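Local coordinates for CrtC domain-containing protein (Fusarium vanettenii 77-13-4, PDB 7A0Q) that probably adds water to kievitone, an isoflavonoid phytoalexin, as a fungal kievitone hydratase built from two lipocalin-like domains, at residues Y85-A90 and A313-Y318; S276-V281 and E307-D312. One frame throughout, in Å; residues are numbered along the deposited sequence.

Interaction 1. Residues Y85-A90 and A313-Y318; sequences YTYFRA and ALQTAY
The two backbones come nearest at Y87 and Q315, whose CA atoms are 7.6 Å apart, so strand residues Y87 and R89, with Y85 just before them, span the gap with long side chains to reach the type I turn A313-T316. Q315 is extended beyond CG and lies across Y85, placing NE2 over one face of the phenol ring toward its rim, 3.4 Å from Y85 CZ. Amide and ring planes stand 78° apart, and Q315 OE1 is held by the backbone N of E311. L314 meets the same tyrosine through CB, 3.7 Å from Y85 OH, a hydroxyl that hydrogen-bonds D312. The Y87 ring takes Q315 CG obliquely, with 3.6 Å between Q315 CG and Y87 CD2. Its hydroxyl gives a weak hydrogen bond to the carbonyl oxygen of L314 (Y87 OH to L314 O, 2.9 Å) while also resting over the face of the R89 guanidinium. R89 leaves the strand with CG between backbone N and carbonyl carbon (chi1 58°), then runs straight to NE. NH1 makes a weak, bent bond to the next carbonyl, 2.9 Å from R89 NH1 to Q315 O at 132°, and A317 CB packs obliquely against the same group. A water oxygen lies 2.7 Å from L314 O; it donates there and to T316 O, and accepts from R89 NH2. L314 O therefore receives both the Y87 hydroxyl and this water. H78 of strand 72-81 takes R89 NE. The contact joins strand 86-94, paired with 72-81 and 100-107 in the N-terminal lipocalin domain, to the turn that enters strand 317-328 of the C-terminal barrel, with V106 of strand 100-107 touching both Y85 and Q315.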
loop_
_atom_site.group_PDB
_atom_site.type_symbol
_atom_site.label_atom_id
_atom_site.label_comp_id
_atom_site.label_asym_id
_atom_site.label_seq_id
_atom_site.Cartn_x
_atom_site.Cartn_y
_atom_site.Cartn_z
ATOM N N TYR A 85 -14.951 11.774 9.523
ATOM C CA TYR A 85 -15.604 10.514 9.203
ATOM C C TYR A 85 -14.541 9.427 9.205
ATOM O O TYR A 85 -13.343 9.703 9.271
ATOM C CB TYR A 85 -16.323 10.573 7.845
ATOM C CG TYR A 85 -15.473 11.093 6.694
ATOM C CD1 TYR A 85 -14.372 10.377 6.229
ATOM C CD2 TYR A 85 -15.776 12.294 6.064
ATOM C CE1 TYR A 85 -13.598 10.840 5.180
ATOM C CE2 TYR A 85 -15.004 12.772 5.015
ATOM C CZ TYR A 85 -13.912 12.043 4.580
ATOM O OH TYR A 85 -13.136 12.504 3.541
ATOM N N THR A 86 -14.997 8.185 9.133
ATOM C CA THR A 86 -14.126 7.058 8.847
ATOM C C THR A 86 -14.526 6.482 7.502
ATOM O O THR A 86 -15.605 6.764 6.981
ATOM C CB THR A 86 -14.243 5.969 9.918
ATOM O OG1 THR A 86 -15.546 5.377 9.825
ATOM C CG2 THR A 86 -14.061 6.539 11.300
ATOM N N TYR A 87 -13.668 5.633 6.946
ATOM C CA TYR A 87 -14.126 4.851 5.813
ATOM C C TYR A 87 -13.329 3.568 5.709
ATOM O O TYR A 87 -12.225 3.440 6.243
ATOM C CB TYR A 87 -14.077 5.626 4.488
ATOM C CG TYR A 87 -12.731 6.096 3.961
ATOM C CD1 TYR A 87 -11.776 5.203 3.483
ATOM C CD2 TYR A 87 -12.461 7.451 3.851
ATOM C CE1 TYR A 87 -10.565 5.659 2.960
ATOM C CE2 TYR A 87 -11.255 7.913 3.318
ATOM C CZ TYR A 87 -10.311 7.011 2.880
ATOM O OH TYR A 87 -9.118 7.455 2.349
ATOM N N PHE A 88 -13.951 2.595 5.059
ATOM C CA PHE A 88 -13.277 1.407 4.573
ATOM C C PHE A 88 -13.471 1.357 3.070
ATOM O O PHE A 88 -14.570 1.625 2.571
ATOM C CB PHE A 88 -13.839 0.133 5.220
ATOM C CG PHE A 88 -13.128 -1.134 4.798
ATOM C CD1 PHE A 88 -11.927 -1.513 5.396
ATOM C CD2 PHE A 88 -13.670 -1.952 3.809
ATOM C CE1 PHE A 88 -11.278 -2.692 5.007
ATOM C CE2 PHE A 88 -13.032 -3.128 3.415
ATOM C CZ PHE A 88 -11.830 -3.502 4.019
ATOM N N ARG A 89 -12.407 1.017 2.351
ATOM C CA ARG A 89 -12.496 0.867 0.909
ATOM C C ARG A 89 -11.673 -0.342 0.482
ATOM O O ARG A 89 -10.733 -0.756 1.170
ATOM C CB ARG A 89 -12.054 2.154 0.174
ATOM C CG ARG A 89 -10.642 2.620 0.491
ATOM C CD ARG A 89 -10.406 4.001 -0.106
ATOM N NE ARG A 89 -9.036 4.457 0.106
ATOM C CZ ARG A 89 -8.560 5.620 -0.336
ATOM N NH1 ARG A 89 -9.357 6.451 -1.010
ATOM N NH2 ARG A 89 -7.296 5.954 -0.105
ATOM N N ALA A 90 -12.070 -0.944 -0.633
ATOM C CA ALA A 90 -11.451 -2.197 -1.053
ATOM C C ALA A 90 -11.662 -2.379 -2.544
ATOM O O ALA A 90 -12.616 -1.847 -3.120
ATOM C CB ALA A 90 -12.033 -3.398 -0.292
ATOM N N ALA A 313 -12.481 14.229 -2.073
ATOM C CA ALA A 313 -11.111 13.968 -2.509
ATOM C C ALA A 313 -10.437 12.913 -1.635
ATOM O O ALA A 313 -9.870 11.940 -2.146
ATOM C CB ALA A 313 -10.302 15.269 -2.508
ATOM N N LEU A 314 -10.500 13.075 -0.314
ATOM C CA LEU A 314 -9.774 12.158 0.562
ATOM C C LEU A 314 -10.308 10.733 0.483
ATOM O O LEU A 314 -9.558 9.793 0.760
ATOM C CB LEU A 314 -9.818 12.658 2.005
ATOM C CG LEU A 314 -8.845 11.981 2.979
ATOM C CD1 LEU A 314 -7.409 12.256 2.551
ATOM C CD2 LEU A 314 -9.093 12.448 4.396
ATOM N N GLN A 315 -11.571 10.551 0.099
ATOM C CA GLN A 315 -12.112 9.203 -0.037
ATOM C C GLN A 315 -11.758 8.548 -1.363
ATOM O O GLN A 315 -12.058 7.360 -1.548
ATOM C CB GLN A 315 -13.639 9.228 0.113
ATOM C CG GLN A 315 -14.135 9.615 1.489
ATOM C CD GLN A 315 -15.640 9.837 1.505
ATOM O OE1 GLN A 315 -16.341 9.448 0.567
ATOM N NE2 GLN A 315 -16.140 10.461 2.566
ATOM N N THR A 316 -11.136 9.281 -2.286
ATOM C CA THR A 316 -10.888 8.819 -3.646
ATOM C C THR A 316 -9.404 8.543 -3.834
ATOM O O THR A 316 -8.563 9.278 -3.311
ATOM C CB THR A 316 -11.362 9.880 -4.657
ATOM O OG1 THR A 316 -12.770 10.078 -4.501
ATOM C CG2 THR A 316 -11.079 9.464 -6.086
ATOM N N ALA A 317 -9.070 7.483 -4.573
ATOM C CA ALA A 317 -7.661 7.253 -4.862
ATOM C C ALA A 317 -7.504 6.393 -6.103
ATOM O O ALA A 317 -8.294 5.473 -6.330
ATOM C CB ALA A 317 -6.948 6.577 -3.683
ATOM N N TYR A 318 -6.467 6.680 -6.888
ATOM C CA TYR A 318 -5.988 5.698 -7.848
ATOM C C TYR A 318 -5.092 4.718 -7.097
ATOM O O TYR A 318 -4.085 5.119 -6.505
ATOM C CB TYR A 318 -5.236 6.359 -9.005
ATOM C CG TYR A 318 -5.108 5.421 -10.182
ATOM C CD1 TYR A 318 -4.023 4.557 -10.299
ATOM C CD2 TYR A 318 -6.104 5.367 -11.159
ATOM C CE1 TYR A 318 -3.920 3.678 -11.371
ATOM C CE2 TYR A 318 -6.007 4.488 -12.237
ATOM C CZ TYR A 318 -4.922 3.642 -12.334
ATOM O OH TYR A 318 -4.829 2.765 -13.394
HETATM O O HOH W 1 -7.516 8.809 -0.787
#

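Interaction 2. Residues S276-V281 and E307-D312; sequences SATGRV and ELVGED
The flat group here is the E307 carboxylate, and it is the two oxygens that meet the S276-G279 turn. OE1 uses its syn lone pair, the one on the side of the other oxygen, to accept the backbone N-H of A277. That bond is nearly straight, 166°, with 2.9 Å between A277 N and E307 OE1. OE2 takes the hydroxyl of S276, but the modelled distance from S276 OG to E307 OE2 is only 2.4 Å, so its exact length is doubtful. The glutamate reaches the turn because its chain is stretched throughout, CG anti to the backbone N (chi1 -177°). S276 in turn is fixed by what it accepts: T278 OG1 donates to S276 OG at 2.8 Å, and T278 N reaches the same oxygen in an ST turn. A second ST turn follows, with T278 OG1 accepting from the backbone N of R280. S276 OG thus stands between T278 and the carboxylate, and a type I turn closes on itself through G279 N and S276 O. Beside this polar centre a small apolar patch forms, where A277 CB meets V309 CG2 at 3.9 Å; T278 CG2 sits more loosely, 4.3 Å from V309 CG1. The two segments lie in the C-terminal lipocalin-like barrel. Residues 276-281 connect strands 259-275 and 282-291, whereas E307 and L308 finish strand 295-308, which is not the neighbour of 259-275 but the next strand beyond 282-291. The contact therefore reaches across the end of the intervening strand, and that strand contributes Y283, whose OH hydrogen-bonds E307 OE2. V309 N is also hydrogen-bonded to the side-chain oxygen OE1 of Q102 in strand 100-107, so the rim also meets the N-terminal domain.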
loop_
_atom_site.group_PDB
_atom_site.type_symbol
_atom_site.label_atom_id
_atom_site.label_comp_id
_atom_site.label_asym_id
_atom_site.label_seq_id
_atom_site.Cartn_x
_atom_site.Cartn_y
_atom_site.Cartn_z
ATOM N N SER A 276 -10.768 10.495 -13.806
ATOM C CA SER A 276 -11.492 10.108 -12.605
ATOM C C SER A 276 -12.995 10.113 -12.846
ATOM O O SER A 276 -13.529 10.985 -13.537
ATOM C CB SER A 276 -11.152 11.064 -11.463
ATOM O OG SER A 276 -11.926 10.768 -10.316
ATOM N N ALA A 277 -13.685 9.140 -12.247
ATOM C CA ALA A 277 -15.142 9.147 -12.266
ATOM C C ALA A 277 -15.720 10.378 -11.581
ATOM O O ALA A 277 -16.879 10.725 -11.831
ATOM C CB ALA A 277 -15.685 7.879 -11.599
ATOM N N THR A 278 -14.949 11.044 -10.716
ATOM C CA THR A 278 -15.424 12.254 -10.056
ATOM C C THR A 278 -15.438 13.453 -10.984
ATOM O O THR A 278 -16.038 14.473 -10.635
ATOM C CB THR A 278 -14.555 12.597 -8.845
ATOM O OG1 THR A 278 -13.257 12.999 -9.301
ATOM C CG2 THR A 278 -14.425 11.400 -7.890
ATOM N N GLY A 279 -14.789 13.352 -12.139
ATOM C CA GLY A 279 -14.627 14.472 -13.037
ATOM C C GLY A 279 -13.578 15.476 -12.621
ATOM O O GLY A 279 -13.419 16.496 -13.303
ATOM N N ARG A 280 -12.841 15.219 -11.537
ATOM C CA ARG A 280 -12.017 16.255 -10.929
ATOM C C ARG A 280 -10.553 16.202 -11.326
ATOM O O ARG A 280 -9.844 17.193 -11.123
ATOM C CB ARG A 280 -12.108 16.177 -9.400
ATOM C CG ARG A 280 -13.509 16.277 -8.866
ATOM C CD ARG A 280 -13.989 17.713 -8.851
ATOM N NE ARG A 280 -15.109 17.876 -7.932
ATOM C CZ ARG A 280 -15.649 19.047 -7.612
ATOM N NH1 ARG A 280 -15.171 20.163 -8.144
ATOM N NH2 ARG A 280 -16.670 19.101 -6.765
ATOM N N VAL A 281 -10.071 15.087 -11.873
ATOM C CA VAL A 281 -8.640 14.933 -12.098
ATOM C C VAL A 281 -8.411 13.883 -13.174
ATOM O O VAL A 281 -9.210 12.957 -13.343
ATOM C CB VAL A 281 -7.914 14.577 -10.775
ATOM C CG1 VAL A 281 -8.318 13.196 -10.291
ATOM C CG2 VAL A 281 -6.408 14.683 -10.939
ATOM N N GLU A 307 -9.462 2.934 -9.938
ATOM C CA GLU A 307 -9.776 4.053 -9.058
ATOM C C GLU A 307 -10.826 3.666 -8.021
ATOM O O GLU A 307 -11.926 3.221 -8.373
ATOM C CB GLU A 307 -10.269 5.256 -9.861
ATOM C CG GLU A 307 -10.541 6.462 -8.983
ATOM C CD GLU A 307 -11.208 7.593 -9.746
ATOM O OE1 GLU A 307 -12.013 7.302 -10.659
ATOM O OE2 GLU A 307 -10.923 8.760 -9.420
ATOM N N LEU A 308 -10.485 3.852 -6.748
ATOM C CA LEU A 308 -11.458 3.812 -5.665
ATOM C C LEU A 308 -12.204 5.138 -5.650
ATOM O O LEU A 308 -11.588 6.189 -5.447
ATOM C CB LEU A 308 -10.754 3.582 -4.326
ATOM C CG LEU A 308 -9.767 2.412 -4.255
ATOM C CD1 LEU A 308 -9.049 2.372 -2.923
ATOM C CD2 LEU A 308 -10.514 1.131 -4.458
ATOM N N VAL A 309 -13.517 5.102 -5.859
ATOM C CA VAL A 309 -14.303 6.309 -6.098
ATOM C C VAL A 309 -15.040 6.688 -4.822
ATOM O O VAL A 309 -15.964 5.991 -4.387
ATOM C CB VAL A 309 -15.286 6.126 -7.256
ATOM C CG1 VAL A 309 -16.086 7.409 -7.446
ATOM C CG2 VAL A 309 -14.542 5.754 -8.519
ATOM N N GLY A 310 -14.656 7.820 -4.238
ATOM C CA GLY A 310 -15.291 8.321 -3.042
ATOM C C GLY A 310 -16.222 9.481 -3.354
ATOM O O GLY A 310 -16.401 9.884 -4.499
ATOM N N GLU A 311 -16.814 10.017 -2.293
ATOM C CA GLU A 311 -17.671 11.185 -2.422
ATOM C C GLU A 311 -16.899 12.496 -2.369
ATOM O O GLU A 311 -17.416 13.521 -2.822
ATOM C CB GLU A 311 -18.748 11.157 -1.332
ATOM C CG GLU A 311 -19.645 9.925 -1.424
ATOM C CD GLU A 311 -20.844 9.976 -0.491
ATOM O OE1 GLU A 311 -20.654 9.872 0.743
ATOM O OE2 GLU A 311 -21.980 10.114 -0.997
ATOM N N ASP A 312 -15.675 12.489 -1.843
ATOM C CA ASP A 312 -14.838 13.687 -1.806
ATOM C C ASP A 312 -13.414 13.282 -2.181
ATOM O O ASP A 312 -13.154 12.132 -2.545
ATOM C CB ASP A 312 -14.917 14.377 -0.437
ATOM C CG ASP A 312 -14.323 13.543 0.683
ATOM O OD1 ASP A 312 -13.751 12.469 0.409
ATOM O OD2 ASP A 312 -14.408 13.973 1.849
#

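Overall arrangement
Interaction 2 lies nested in the chain segment closed by interaction 1, and their centres are 10 Å apart. The connection from strand 295-308 into strand 317-328 serves both: D312, which ends one segment, bonds Y85 of the other contact, with 2.6 Å between D312 OD2 and Y85 OH, and L308 N meets A317 O at 2.8 Å as the two barrel strands pair. T316 CG2 packs 3.4 Å from E307 OE2. Interaction 1 ties the N-terminal domain to the barrel, and interaction 2 joins the 276-281 loop to the end of strand 295-308 within the barrel. T86 belongs to the magnesium site with S109 and S119; the side chain of Y87 is about 8 Å from that ion.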